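Local coordinates for protein flavin-containing monooxygenase (PDB 6WPU) that probably oxidises the sulfur of S-allyl-L-cysteine to the sulfoxide in garlic, using bound FAD as the oxygenating cofactor, at residues 94-99 with 444-449; 340-345 with 420-425; 115-120 with 438-443; 100-105 with 132-137. One frame throughout, in Å; residues are numbered along the deposited sequence.

Contact 1: 94-99 with 444-449; sequences PREVMG and HLVAQA. With FAD (flavin-adenine dinucleotide), chain B.
E96 and A449 meet through carbon: CB of E96 lies 4.1 Å from CB of A449, and the CG of the same glutamate is equally near that methyl. The backbones stand 6.8 Å apart here (E96 CA to A449 CA), where the short helix 95-98 faces helix 443-453. At the far end of the glutamate, OE2 rests on the isopropyl group of V446, 4.0 Å from CG1, with CG2 almost as close. A bend at chi2 (87°) folds the chain so that its aliphatic part packs on A449 while its carboxylate reaches V446. The polar partner of that carboxylate is outside both segments: OE1 forms a salt bridge with R116 NE, and V446 also packs on R116. The third kind of contact is with the cofactor. M98, of the FAD pocket, puts its sulfur near the flavin, where FAD N3 makes a weak hydrogen bond to M98 SD (3.4 Å, N-H...S angle 150°), and its CE is 3.3 Å from FAD O2. The short helix thus touches FAD through M98 on one side and packs against helix 443-453 through E96 on another; the buried charge of E96 is probably balanced by R116.

Contact 2: 340-345 with 420-425; sequences KIVPFP and LMYKEV. With FAD (flavin-adenine dinucleotide), chain B.
Y422 carries the contact from helix 416-431 to V342, the N-cap residue of helix 343-358. From its CB the side chain leaves with CG anti to the backbone N (chi1 -179°), which extends the ring toward the 340-345 segment. CD1 is the first ring atom to touch, 3.7 Å from V342 CG2; CE1 follows at 3.9 Å from the same methyl, which sits obliquely beside the ring as the two side chains run past each other in opposite directions. At the tip, OH comes to 3.7 Å from K340 O, an approach and not a hydrogen bond. Beyond the two segments, F399 packs edge-to-face with the tyrosine ring, while Q398 OE1 accepts a hydrogen bond from V342 N. Past the valine, the chain turns onto the cofactor. P343 sets CD 3.2 Å from FAD O2 and CG 3.2 Å from FAD O3', bridging the flavin and the ribityl chain. F344 CE1 lies 3.4 Å from FAD O3', and FAD C4' sits at the edge of its ring. A glycine in place of P343 would probably open a gap beside FAD O2 and O3' and leave the start of the helix more flexible. The tyrosine-valine contact is apolar, whereas proline and phenylalanine carbons lie against FAD O2 and O3'; V342 at the helix start thus packs on helix 416-431 while the next two residues line the FAD pocket.

Contact 3: 115-120 with 438-443; sequences RRFPGH and DEWDDD
R116 grips D442 end-on, one nitrogen to each carboxylate oxygen: NH1 to OD1 of D442 at 2.9 Å and NH2 to OD2 at 3.0 Å. Both bonds are nearly straight (164° and 171°) and use the syn sides of the oxygens. The same arginine packs on the face of W440, its CG anti to the backbone N (chi1 -178°), which extends the chain across the indole. NH1 stands over the indole, 3.3 Å from W440 CD1, the guanidinium nearly upright on it, in a cation-pi contact with the five-membered ring; CD makes a CH-pi contact with the six-membered ring, its centroid 4.0 Å away. F117 CE1 adds an apolar touch at W440 CE3. In the next shell, M421 of helix 416-431 packs on D442 and on R116, whose NE is already taken by E96. Farther out, one water links R115 NH1 to D438 OD1. A leucine in place of R116 would probably leave the carboxylates of D442 and E96 without their mate and the indole face without its cation. The loop before helix 120-133 is thus pinned to the start of helix 443-453 by a bidentate salt bridge and by packing of the arginine on the indole face.

Contact 4: 100-105 with 132-137; sequences FLDYPF and REFGVS
A type I beta turn from F100 to Y103, closed by Y103 N to F100 O at 3.1 Å, presents Y103 to the end of helix 120-133. F134, the first residue past that helix, drives its ring edge at the face of Y103 in a T-shaped pair, planes 72° apart and centroids 5.3 Å apart. The leading atom is F134 CE2, offset toward the rim of the tyrosine ring and 3.7 Å from Y103 CD1. Y103 holds CG anti to its amide nitrogen (chi1 -161°), which swings the ring out to receive that edge. E133 borders the same ring: its CB is 3.9 Å from Y103 OH, and its CG is equally close to CE1 of the tyrosine. This CG also sits over the centre of the F134 ring. D102 OD1 comes only within 4.5 Å of F134 CZ; its carboxylate is engaged by R39 and R43, and R39 makes a cation-pi contact with F134. Across the segments rings and methylenes meet at the surface, while the arginine-aspartate pairs tie the turn to helix 32-43, which follows the strand and glycine-rich turn of what is probably the FAD-binding Rossmann-type motif.

Contacts 1, 2 and 3 cluster on one side of the chain's centre, 10 to 14 Å apart between centres, and contact 4 lies 17 to 22 Å from them. Along the chain, residues 94-105 begin the series and the segment 115-120 follows, before 132-137; the partners from 340-345, 420-425, 438-443 and 444-449 come much later. Contact 1 spans all the others, contact 2 also lies within contact 3, and contacts 3 and 4 interleave. M421 packs on V97, R116 and L445, and F344 touches F100. The consecutive helices 416-431 and 443-453 are thus packed near FAD, which contacts 1 and 2 reach, while contact 4 joins the 100-105 turn to the end of helix 120-133.

Contact 1: 94-99 with 444-449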
# COMPACT_ATOMS: atom_id res chain seq x y z
N PRO A 94 -12.07 -0.39 9.59
CA PRO A 94 -13.45 -0.87 9.45
C PRO A 94 -13.91 -0.71 8.02
O PRO A 94 -13.47 0.20 7.30
CB PRO A 94 -14.24 0.03 10.40
CG PRO A 94 -13.44 1.29 10.47
CD PRO A 94 -12.00 0.90 10.29
N ARG A 95 -14.77 -1.63 7.58
CA ARG A 95 -15.06 -1.71 6.15
C ARG A 95 -15.77 -0.45 5.64
O ARG A 95 -15.60 -0.10 4.47
CB ARG A 95 -15.87 -2.98 5.85
CG ARG A 95 -17.25 -3.02 6.50
CD ARG A 95 -17.85 -4.43 6.43
NE ARG A 95 -18.12 -4.87 5.06
CZ ARG A 95 -18.19 -6.15 4.68
NH1 ARG A 95 -17.98 -7.13 5.55
NH2 ARG A 95 -18.46 -6.45 3.41
N GLU A 96 -16.53 0.25 6.50
CA GLU A 96 -17.18 1.48 6.06
C GLU A 96 -16.16 2.52 5.62
O GLU A 96 -16.40 3.26 4.65
CB GLU A 96 -18.08 2.06 7.16
CG GLU A 96 -19.23 1.16 7.64
CD GLU A 96 -18.80 0.21 8.76
OE1 GLU A 96 -17.66 0.35 9.27
OE2 GLU A 96 -19.60 -0.67 9.14
N VAL A 97 -15.03 2.58 6.31
CA VAL A 97 -13.99 3.57 6.02
C VAL A 97 -13.29 3.26 4.71
O VAL A 97 -12.89 4.17 3.97
CB VAL A 97 -13.00 3.64 7.21
CG1 VAL A 97 -11.60 4.04 6.77
CG2 VAL A 97 -13.51 4.60 8.24
N MET A 98 -13.15 1.97 4.37
CA MET A 98 -12.29 1.54 3.27
C MET A 98 -12.89 1.73 1.88
O MET A 98 -12.14 1.77 0.90
CB MET A 98 -11.95 0.07 3.42
CG MET A 98 -10.96 -0.24 4.50
SD MET A 98 -10.73 -2.03 4.61
CE MET A 98 -10.18 -2.47 2.97
N GLY A 99 -14.22 1.78 1.76
CA GLY A 99 -14.83 1.70 0.44
C GLY A 99 -14.62 2.94 -0.41
O GLY A 99 -14.47 4.06 0.08
N HIS A 444 -22.45 4.60 16.74
CA HIS A 444 -23.10 5.84 16.29
C HIS A 444 -22.49 6.36 15.00
O HIS A 444 -23.19 7.01 14.21
CB HIS A 444 -23.01 6.90 17.39
CG HIS A 444 -21.61 7.28 17.78
ND1 HIS A 444 -20.78 6.43 18.47
CD2 HIS A 444 -20.91 8.41 17.57
CE1 HIS A 444 -19.62 7.02 18.68
NE2 HIS A 444 -19.67 8.23 18.14
N LEU A 445 -21.20 6.11 14.77
CA LEU A 445 -20.60 6.44 13.48
C LEU A 445 -21.01 5.46 12.40
O LEU A 445 -21.17 5.85 11.24
CB LEU A 445 -19.08 6.48 13.60
CG LEU A 445 -18.50 7.39 14.69
CD1 LEU A 445 -16.99 7.30 14.68
CD2 LEU A 445 -18.97 8.83 14.51
N VAL A 446 -21.19 4.18 12.75
CA VAL A 446 -21.72 3.21 11.79
C VAL A 446 -23.10 3.64 11.32
O VAL A 446 -23.40 3.60 10.12
CB VAL A 446 -21.75 1.80 12.40
CG1 VAL A 446 -22.48 0.85 11.47
CG2 VAL A 446 -20.32 1.30 12.65
N ALA A 447 -23.95 4.06 12.25
CA ALA A 447 -25.28 4.56 11.91
C ALA A 447 -25.20 5.68 10.88
O ALA A 447 -25.88 5.65 9.85
CB ALA A 447 -25.99 5.03 13.17
N GLN A 448 -24.34 6.68 11.13
CA GLN A 448 -24.15 7.77 10.17
C GLN A 448 -23.68 7.25 8.82
O GLN A 448 -24.21 7.66 7.77
CB GLN A 448 -23.15 8.79 10.72
CG GLN A 448 -23.62 9.54 11.94
CD GLN A 448 -23.49 11.04 11.78
OE1 GLN A 448 -23.06 11.74 12.71
NE2 GLN A 448 -23.86 11.55 10.61
N ALA A 449 -22.67 6.38 8.81
CA ALA A 449 -22.13 5.88 7.55
C ALA A 449 -23.22 5.21 6.72
O ALA A 449 -23.35 5.47 5.52
CB ALA A 449 -20.97 4.92 7.79
PA FAD B . -1.44 -3.36 -5.58
O1A FAD B . -2.56 -4.04 -4.79
O2A FAD B . -0.06 -3.74 -5.38
O5B FAD B . -1.58 -3.56 -7.07
C5B FAD B . -0.63 -3.26 -8.09
C4B FAD B . -0.91 -4.09 -9.36
O4B FAD B . -0.09 -3.77 -10.45
C3B FAD B . -0.77 -5.57 -9.13
O3B FAD B . -1.90 -6.25 -9.57
C2B FAD B . 0.41 -5.97 -9.95
O2B FAD B . 0.33 -7.26 -10.43
C1B FAD B . 0.35 -4.95 -11.05
N9A FAD B . 1.63 -4.69 -11.67
C8A FAD B . 2.81 -4.41 -11.01
N7A FAD B . 3.80 -4.22 -11.89
C5A FAD B . 3.30 -4.39 -13.19
C6A FAD B . 3.85 -4.33 -14.47
N6A FAD B . 5.25 -4.02 -14.67
N1A FAD B . 3.06 -4.53 -15.54
C2A FAD B . 1.74 -4.83 -15.41
N3A FAD B . 1.16 -4.90 -14.19
C4A FAD B . 1.91 -4.69 -13.07
N1 FAD B . -5.62 -1.02 2.79
C2 FAD B . -6.96 -0.99 3.32
O2 FAD B . -7.88 -0.13 2.81
N3 FAD B . -7.30 -1.75 4.42
C4 FAD B . -6.38 -2.61 4.98
O4 FAD B . -6.69 -3.38 6.05
C4X FAD B . -5.08 -2.85 4.33
N5 FAD B . -4.26 -3.89 4.76
C5X FAD B . -3.06 -4.12 4.10
C6 FAD B . -2.23 -5.16 4.54
C7 FAD B . -1.03 -5.40 3.87
C7M FAD B . -0.14 -6.51 4.36
C8 FAD B . -0.65 -4.61 2.79
C8M FAD B . 0.63 -4.83 2.06
C9 FAD B . -1.48 -3.57 2.35
C9A FAD B . -2.68 -3.32 3.00
N10 FAD B . -3.53 -2.26 2.54
C10 FAD B . -4.75 -2.02 3.20
C1' FAD B . -3.11 -1.40 1.42
C2' FAD B . -3.24 -1.91 0.00
O2' FAD B . -2.03 -1.77 -0.62
C3' FAD B . -4.23 -0.99 -0.67
O3' FAD B . -5.42 -1.36 -0.10
C4' FAD B . -4.34 -1.12 -2.18
O4' FAD B . -4.48 -2.47 -2.47
C5' FAD B . -3.21 -0.50 -3.02
O5' FAD B . -3.40 -1.10 -4.27
P FAD B . -2.60 -0.88 -5.62
O1P FAD B . -3.52 -1.05 -6.88
O2P FAD B . -1.84 0.49 -5.41
O3P FAD B . -1.30 -1.87 -5.42

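Contact 2: 340-345 with 420-425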
# COMPACT_ATOMS: atom_id res chain seq x y z
N LYS A 340 0.40 5.36 4.85
CA LYS A 340 -0.36 5.63 6.07
C LYS A 340 -1.70 6.28 5.74
O LYS A 340 -2.13 7.25 6.37
CB LYS A 340 0.45 6.48 7.07
CG LYS A 340 1.47 5.67 7.89
CD LYS A 340 0.80 4.80 8.96
CE LYS A 340 1.83 3.98 9.77
NZ LYS A 340 1.25 3.23 10.93
N ILE A 341 -2.38 5.72 4.73
CA ILE A 341 -3.61 6.31 4.20
C ILE A 341 -4.69 5.25 4.14
O ILE A 341 -4.42 4.05 4.10
CB ILE A 341 -3.41 6.90 2.79
CG1 ILE A 341 -3.00 5.78 1.82
CG2 ILE A 341 -2.41 8.04 2.80
CD1 ILE A 341 -3.07 6.13 0.39
N VAL A 342 -5.94 5.73 4.09
CA VAL A 342 -7.06 4.93 3.60
C VAL A 342 -6.98 4.92 2.08
O VAL A 342 -7.31 5.93 1.44
CB VAL A 342 -8.40 5.49 4.10
CG1 VAL A 342 -9.54 4.58 3.69
CG2 VAL A 342 -8.35 5.66 5.62
N PRO A 343 -6.57 3.82 1.44
CA PRO A 343 -6.15 3.89 0.04
C PRO A 343 -7.24 4.01 -1.02
O PRO A 343 -7.02 4.73 -2.00
CB PRO A 343 -5.37 2.58 -0.16
CG PRO A 343 -5.89 1.66 0.89
CD PRO A 343 -6.24 2.52 2.06
N PHE A 344 -8.38 3.32 -0.88
CA PHE A 344 -9.34 3.27 -1.99
C PHE A 344 -9.90 4.65 -2.31
O PHE A 344 -9.83 5.06 -3.48
CB PHE A 344 -10.47 2.26 -1.72
CG PHE A 344 -10.02 0.80 -1.60
CD1 PHE A 344 -8.72 0.42 -1.87
CD2 PHE A 344 -10.92 -0.18 -1.20
CE1 PHE A 344 -8.31 -0.92 -1.75
CE2 PHE A 344 -10.53 -1.52 -1.06
CZ PHE A 344 -9.22 -1.89 -1.35
N PRO A 345 -10.45 5.42 -1.35
CA PRO A 345 -10.94 6.76 -1.71
C PRO A 345 -9.83 7.71 -2.14
O PRO A 345 -10.07 8.56 -3.01
CB PRO A 345 -11.65 7.25 -0.44
CG PRO A 345 -11.10 6.43 0.66
CD PRO A 345 -10.70 5.11 0.07
N LEU A 420 -13.96 10.69 11.55
CA LEU A 420 -14.06 10.28 12.95
C LEU A 420 -13.79 8.79 13.12
O LEU A 420 -13.13 8.38 14.08
CB LEU A 420 -15.43 10.66 13.50
CG LEU A 420 -15.72 12.16 13.60
CD1 LEU A 420 -17.16 12.41 14.03
CD2 LEU A 420 -14.73 12.85 14.55
N MET A 421 -14.30 7.95 12.21
CA MET A 421 -14.03 6.52 12.32
C MET A 421 -12.54 6.25 12.22
O MET A 421 -12.01 5.40 12.96
CB MET A 421 -14.77 5.76 11.23
CG MET A 421 -16.15 5.24 11.58
SD MET A 421 -16.72 4.16 10.25
CE MET A 421 -18.48 4.14 10.57
N TYR A 422 -11.85 6.96 11.33
CA TYR A 422 -10.41 6.78 11.19
C TYR A 422 -9.68 7.14 12.48
O TYR A 422 -8.76 6.42 12.90
CB TYR A 422 -9.87 7.62 10.04
CG TYR A 422 -8.39 7.44 9.85
CD1 TYR A 422 -7.89 6.32 9.21
CD2 TYR A 422 -7.49 8.37 10.35
CE1 TYR A 422 -6.53 6.14 9.05
CE2 TYR A 422 -6.12 8.19 10.20
CZ TYR A 422 -5.65 7.08 9.55
OH TYR A 422 -4.29 6.91 9.39
N LYS A 423 -10.06 8.26 13.12
CA LYS A 423 -9.42 8.63 14.38
C LYS A 423 -9.73 7.59 15.46
O LYS A 423 -8.87 7.27 16.29
CB LYS A 423 -9.88 10.02 14.83
CG LYS A 423 -9.30 11.15 14.01
CD LYS A 423 -9.54 12.51 14.68
CE LYS A 423 -9.19 13.66 13.74
NZ LYS A 423 -9.04 14.96 14.46
N GLU A 424 -10.95 7.04 15.44
CA GLU A 424 -11.36 6.07 16.45
C GLU A 424 -10.61 4.75 16.29
O GLU A 424 -10.15 4.17 17.29
CB GLU A 424 -12.87 5.85 16.36
CG GLU A 424 -13.42 4.90 17.39
CD GLU A 424 -13.67 5.59 18.72
OE1 GLU A 424 -13.54 6.84 18.80
OE2 GLU A 424 -13.99 4.87 19.69
N VAL A 425 -10.50 4.24 15.06
CA VAL A 425 -9.83 2.96 14.87
C VAL A 425 -8.32 3.13 15.04
O VAL A 425 -7.65 2.21 15.53
CB VAL A 425 -10.16 2.34 13.50
CG1 VAL A 425 -9.51 3.11 12.36
CG2 VAL A 425 -9.68 0.89 13.45
PA FAD B . -1.44 -3.36 -5.58
O1A FAD B . -2.56 -4.04 -4.79
O2A FAD B . -0.06 -3.74 -5.38
O5B FAD B . -1.58 -3.56 -7.07
C5B FAD B . -0.63 -3.26 -8.09
C4B FAD B . -0.91 -4.09 -9.36
O4B FAD B . -0.09 -3.77 -10.45
C3B FAD B . -0.77 -5.57 -9.13
O3B FAD B . -1.90 -6.25 -9.57
C2B FAD B . 0.41 -5.97 -9.95
O2B FAD B . 0.33 -7.26 -10.43
C1B FAD B . 0.35 -4.95 -11.05
N9A FAD B . 1.63 -4.69 -11.67
C8A FAD B . 2.81 -4.41 -11.01
N7A FAD B . 3.80 -4.22 -11.89
C5A FAD B . 3.30 -4.39 -13.19
C6A FAD B . 3.85 -4.33 -14.47
N6A FAD B . 5.25 -4.02 -14.67
N1A FAD B . 3.06 -4.53 -15.54
C2A FAD B . 1.74 -4.83 -15.41
N3A FAD B . 1.16 -4.90 -14.19
C4A FAD B . 1.91 -4.69 -13.07
N1 FAD B . -5.62 -1.02 2.79
C2 FAD B . -6.96 -0.99 3.32
O2 FAD B . -7.88 -0.13 2.81
N3 FAD B . -7.30 -1.75 4.42
C4 FAD B . -6.38 -2.61 4.98
O4 FAD B . -6.69 -3.38 6.05
C4X FAD B . -5.08 -2.85 4.33
N5 FAD B . -4.26 -3.89 4.76
C5X FAD B . -3.06 -4.12 4.10
C6 FAD B . -2.23 -5.16 4.54
C7 FAD B . -1.03 -5.40 3.87
C7M FAD B . -0.14 -6.51 4.36
C8 FAD B . -0.65 -4.61 2.79
C8M FAD B . 0.63 -4.83 2.06
C9 FAD B . -1.48 -3.57 2.35
C9A FAD B . -2.68 -3.32 3.00
N10 FAD B . -3.53 -2.26 2.54
C10 FAD B . -4.75 -2.02 3.20
C1' FAD B . -3.11 -1.40 1.42
C2' FAD B . -3.24 -1.91 0.00
O2' FAD B . -2.03 -1.77 -0.62
C3' FAD B . -4.23 -0.99 -0.67
O3' FAD B . -5.42 -1.36 -0.10
C4' FAD B . -4.34 -1.12 -2.18
O4' FAD B . -4.48 -2.47 -2.47
C5' FAD B . -3.21 -0.50 -3.02
O5' FAD B . -3.40 -1.10 -4.27
P FAD B . -2.60 -0.88 -5.62
O1P FAD B . -3.52 -1.05 -6.88
O2P FAD B . -1.84 0.49 -5.41
O3P FAD B . -1.30 -1.87 -5.42

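Contact 3: 115-120 with 438-443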
# COMPACT_ATOMS: atom_id res chain seq x y z
N ARG A 115 -18.30 -9.43 8.70
CA ARG A 115 -17.71 -8.73 9.83
C ARG A 115 -17.32 -7.31 9.45
O ARG A 115 -16.97 -7.02 8.30
CB ARG A 115 -16.47 -9.47 10.34
CG ARG A 115 -16.79 -10.74 11.08
CD ARG A 115 -15.52 -11.43 11.52
NE ARG A 115 -14.74 -11.86 10.36
CZ ARG A 115 -13.58 -12.50 10.44
NH1 ARG A 115 -13.06 -12.77 11.63
NH2 ARG A 115 -12.95 -12.86 9.33
N ARG A 116 -17.38 -6.42 10.45
CA ARG A 116 -16.96 -5.04 10.24
C ARG A 116 -15.51 -4.96 9.80
O ARG A 116 -15.15 -4.12 8.97
CB ARG A 116 -17.18 -4.22 11.51
CG ARG A 116 -16.80 -2.77 11.34
CD ARG A 116 -17.65 -1.89 12.18
NE ARG A 116 -17.35 -0.49 11.91
CZ ARG A 116 -17.03 0.40 12.85
NH1 ARG A 116 -16.98 0.02 14.13
NH2 ARG A 116 -16.77 1.66 12.50
N PHE A 117 -14.65 -5.82 10.36
CA PHE A 117 -13.26 -5.94 9.93
C PHE A 117 -13.10 -7.32 9.30
O PHE A 117 -12.73 -8.28 9.98
CB PHE A 117 -12.27 -5.78 11.09
CG PHE A 117 -12.23 -4.40 11.69
CD1 PHE A 117 -13.22 -3.97 12.56
CD2 PHE A 117 -11.17 -3.55 11.42
CE1 PHE A 117 -13.17 -2.72 13.14
CE2 PHE A 117 -11.11 -2.28 11.99
CZ PHE A 117 -12.10 -1.87 12.85
N PRO A 118 -13.39 -7.47 8.01
CA PRO A 118 -13.42 -8.80 7.41
C PRO A 118 -12.03 -9.27 6.99
O PRO A 118 -11.05 -8.53 7.03
CB PRO A 118 -14.33 -8.60 6.20
CG PRO A 118 -14.02 -7.17 5.78
CD PRO A 118 -13.90 -6.43 7.09
N GLY A 119 -11.98 -10.52 6.56
CA GLY A 119 -10.76 -11.06 6.01
C GLY A 119 -10.51 -10.60 4.59
O GLY A 119 -11.39 -10.08 3.91
N HIS A 120 -9.26 -10.82 4.15
CA HIS A 120 -8.84 -10.33 2.84
C HIS A 120 -9.74 -10.84 1.72
O HIS A 120 -9.93 -10.14 0.71
CB HIS A 120 -7.39 -10.72 2.58
CG HIS A 120 -7.13 -12.18 2.76
ND1 HIS A 120 -7.40 -13.11 1.78
CD2 HIS A 120 -6.63 -12.88 3.81
CE1 HIS A 120 -7.08 -14.31 2.22
NE2 HIS A 120 -6.61 -14.20 3.44
N ASP A 438 -12.76 -6.60 16.96
CA ASP A 438 -14.00 -7.24 17.35
C ASP A 438 -14.74 -6.52 18.46
O ASP A 438 -15.91 -6.85 18.72
CB ASP A 438 -13.73 -8.70 17.77
CG ASP A 438 -13.25 -9.55 16.60
OD1 ASP A 438 -13.99 -9.68 15.60
OD2 ASP A 438 -12.11 -10.07 16.67
N GLU A 439 -14.12 -5.54 19.12
CA GLU A 439 -14.74 -4.79 20.20
C GLU A 439 -14.55 -3.31 19.91
O GLU A 439 -13.42 -2.82 19.86
CB GLU A 439 -14.14 -5.16 21.56
N TRP A 440 -15.66 -2.60 19.69
CA TRP A 440 -15.60 -1.20 19.34
C TRP A 440 -16.79 -0.50 19.97
O TRP A 440 -17.75 -1.14 20.39
CB TRP A 440 -15.60 -0.98 17.81
CG TRP A 440 -16.80 -1.55 17.11
CD1 TRP A 440 -18.06 -1.01 17.05
CD2 TRP A 440 -16.85 -2.77 16.37
NE1 TRP A 440 -18.89 -1.83 16.32
CE2 TRP A 440 -18.18 -2.92 15.90
CE3 TRP A 440 -15.92 -3.76 16.07
CZ2 TRP A 440 -18.58 -4.02 15.14
CZ3 TRP A 440 -16.32 -4.85 15.32
CH2 TRP A 440 -17.64 -4.97 14.86
N ASP A 441 -16.71 0.83 20.02
CA ASP A 441 -17.74 1.62 20.68
C ASP A 441 -18.26 2.76 19.80
O ASP A 441 -18.83 3.71 20.31
CB ASP A 441 -17.22 2.16 22.01
CG ASP A 441 -18.34 2.63 22.92
OD1 ASP A 441 -19.31 1.85 23.12
OD2 ASP A 441 -18.27 3.76 23.43
N ASP A 442 -18.06 2.68 18.48
CA ASP A 442 -18.52 3.75 17.60
C ASP A 442 -19.67 3.28 16.71
O ASP A 442 -19.68 3.53 15.50
CB ASP A 442 -17.35 4.28 16.76
CG ASP A 442 -16.78 3.22 15.83
OD1 ASP A 442 -16.81 2.04 16.22
OD2 ASP A 442 -16.33 3.58 14.71
N ASP A 443 -20.65 2.61 17.32
CA ASP A 443 -21.86 2.23 16.58
C ASP A 443 -22.60 3.45 16.07
O ASP A 443 -23.33 3.35 15.08
CB ASP A 443 -22.78 1.40 17.47
CG ASP A 443 -22.11 0.14 17.99
OD1 ASP A 443 -21.23 0.25 18.87
OD2 ASP A 443 -22.47 -0.96 17.52
O HOH W 1 -14.14 -12.24 14.26

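Contact 4: 100-105 with 132-137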
# COMPACT_ATOMS: atom_id res chain seq x y z
N PHE A 100 -14.60 2.73 -1.72
CA PHE A 100 -14.70 3.85 -2.66
C PHE A 100 -15.89 4.75 -2.33
O PHE A 100 -16.92 4.30 -1.83
CB PHE A 100 -14.82 3.32 -4.09
CG PHE A 100 -13.57 2.62 -4.57
CD1 PHE A 100 -12.41 3.34 -4.80
CD2 PHE A 100 -13.57 1.26 -4.81
CE1 PHE A 100 -11.28 2.71 -5.25
CE2 PHE A 100 -12.44 0.62 -5.26
CZ PHE A 100 -11.28 1.34 -5.48
N LEU A 101 -15.72 6.04 -2.60
CA LEU A 101 -16.68 7.05 -2.16
C LEU A 101 -18.07 6.83 -2.74
O LEU A 101 -19.07 7.21 -2.12
CB LEU A 101 -16.17 8.44 -2.54
CG LEU A 101 -14.85 8.80 -1.84
CD1 LEU A 101 -14.31 10.12 -2.35
CD2 LEU A 101 -15.04 8.82 -0.33
N ASP A 102 -18.18 6.25 -3.93
CA ASP A 102 -19.50 6.03 -4.52
C ASP A 102 -19.84 4.55 -4.60
O ASP A 102 -20.69 4.15 -5.40
CB ASP A 102 -19.60 6.69 -5.89
CG ASP A 102 -18.69 6.04 -6.92
OD1 ASP A 102 -17.84 5.20 -6.53
OD2 ASP A 102 -18.83 6.35 -8.12
N TYR A 103 -19.21 3.72 -3.78
CA TYR A 103 -19.38 2.27 -3.84
C TYR A 103 -19.14 1.71 -2.45
O TYR A 103 -18.07 1.15 -2.16
CB TYR A 103 -18.43 1.65 -4.86
CG TYR A 103 -18.86 0.28 -5.31
CD1 TYR A 103 -20.09 0.09 -5.92
CD2 TYR A 103 -18.03 -0.82 -5.11
CE1 TYR A 103 -20.49 -1.17 -6.34
CE2 TYR A 103 -18.41 -2.08 -5.52
CZ TYR A 103 -19.64 -2.25 -6.13
OH TYR A 103 -20.02 -3.51 -6.53
N PRO A 104 -20.12 1.83 -1.55
CA PRO A 104 -19.89 1.49 -0.14
C PRO A 104 -19.49 0.03 0.04
O PRO A 104 -20.06 -0.87 -0.57
CB PRO A 104 -21.24 1.77 0.52
CG PRO A 104 -21.85 2.83 -0.36
CD PRO A 104 -21.42 2.49 -1.76
N PHE A 105 -18.49 -0.19 0.90
CA PHE A 105 -17.99 -1.53 1.18
C PHE A 105 -18.89 -2.20 2.24
O PHE A 105 -18.46 -2.57 3.33
CB PHE A 105 -16.53 -1.46 1.63
CG PHE A 105 -15.86 -2.80 1.85
CD1 PHE A 105 -16.43 -3.99 1.42
CD2 PHE A 105 -14.62 -2.86 2.50
CE1 PHE A 105 -15.80 -5.21 1.64
CE2 PHE A 105 -13.98 -4.08 2.72
CZ PHE A 105 -14.57 -5.26 2.29
N ARG A 132 -16.65 -5.50 -12.00
CA ARG A 132 -17.82 -5.82 -12.82
C ARG A 132 -18.78 -4.65 -12.88
O ARG A 132 -19.26 -4.29 -13.96
CB ARG A 132 -18.53 -7.07 -12.27
CG ARG A 132 -17.86 -8.38 -12.64
CD ARG A 132 -18.68 -9.60 -12.20
NE ARG A 132 -18.75 -9.74 -10.75
CZ ARG A 132 -17.90 -10.47 -10.01
NH1 ARG A 132 -16.91 -11.13 -10.60
NH2 ARG A 132 -18.05 -10.53 -8.70
N GLU A 133 -19.07 -4.03 -11.73
CA GLU A 133 -20.11 -3.01 -11.70
C GLU A 133 -19.80 -1.86 -12.65
O GLU A 133 -20.70 -1.31 -13.30
CB GLU A 133 -20.29 -2.48 -10.27
CG GLU A 133 -21.29 -1.34 -10.16
CD GLU A 133 -22.70 -1.77 -10.49
OE1 GLU A 133 -23.05 -2.94 -10.19
OE2 GLU A 133 -23.46 -0.96 -11.06
N PHE A 134 -18.53 -1.48 -12.75
CA PHE A 134 -18.14 -0.32 -13.54
C PHE A 134 -17.47 -0.72 -14.85
O PHE A 134 -16.82 0.12 -15.49
CB PHE A 134 -17.27 0.59 -12.68
CG PHE A 134 -17.99 1.09 -11.44
CD1 PHE A 134 -19.04 1.99 -11.55
CD2 PHE A 134 -17.66 0.61 -10.19
CE1 PHE A 134 -19.72 2.43 -10.43
CE2 PHE A 134 -18.33 1.04 -9.06
CZ PHE A 134 -19.37 1.95 -9.17
N GLY A 135 -17.66 -1.97 -15.28
CA GLY A 135 -17.22 -2.42 -16.59
C GLY A 135 -15.73 -2.36 -16.82
O GLY A 135 -15.28 -2.30 -17.97
N VAL A 136 -14.93 -2.38 -15.75
CA VAL A 136 -13.48 -2.28 -15.87
C VAL A 136 -12.83 -3.64 -16.10
O VAL A 136 -11.95 -3.77 -16.94
CB VAL A 136 -12.89 -1.59 -14.63
CG1 VAL A 136 -11.36 -1.69 -14.65
CG2 VAL A 136 -13.31 -0.14 -14.56
N SER A 137 -13.26 -4.66 -15.34
CA SER A 137 -12.60 -5.97 -15.37
C SER A 137 -12.49 -6.53 -16.78
O SER A 137 -11.44 -7.03 -17.19
CB SER A 137 -13.35 -6.96 -14.49
OG SER A 137 -13.28 -6.63 -13.12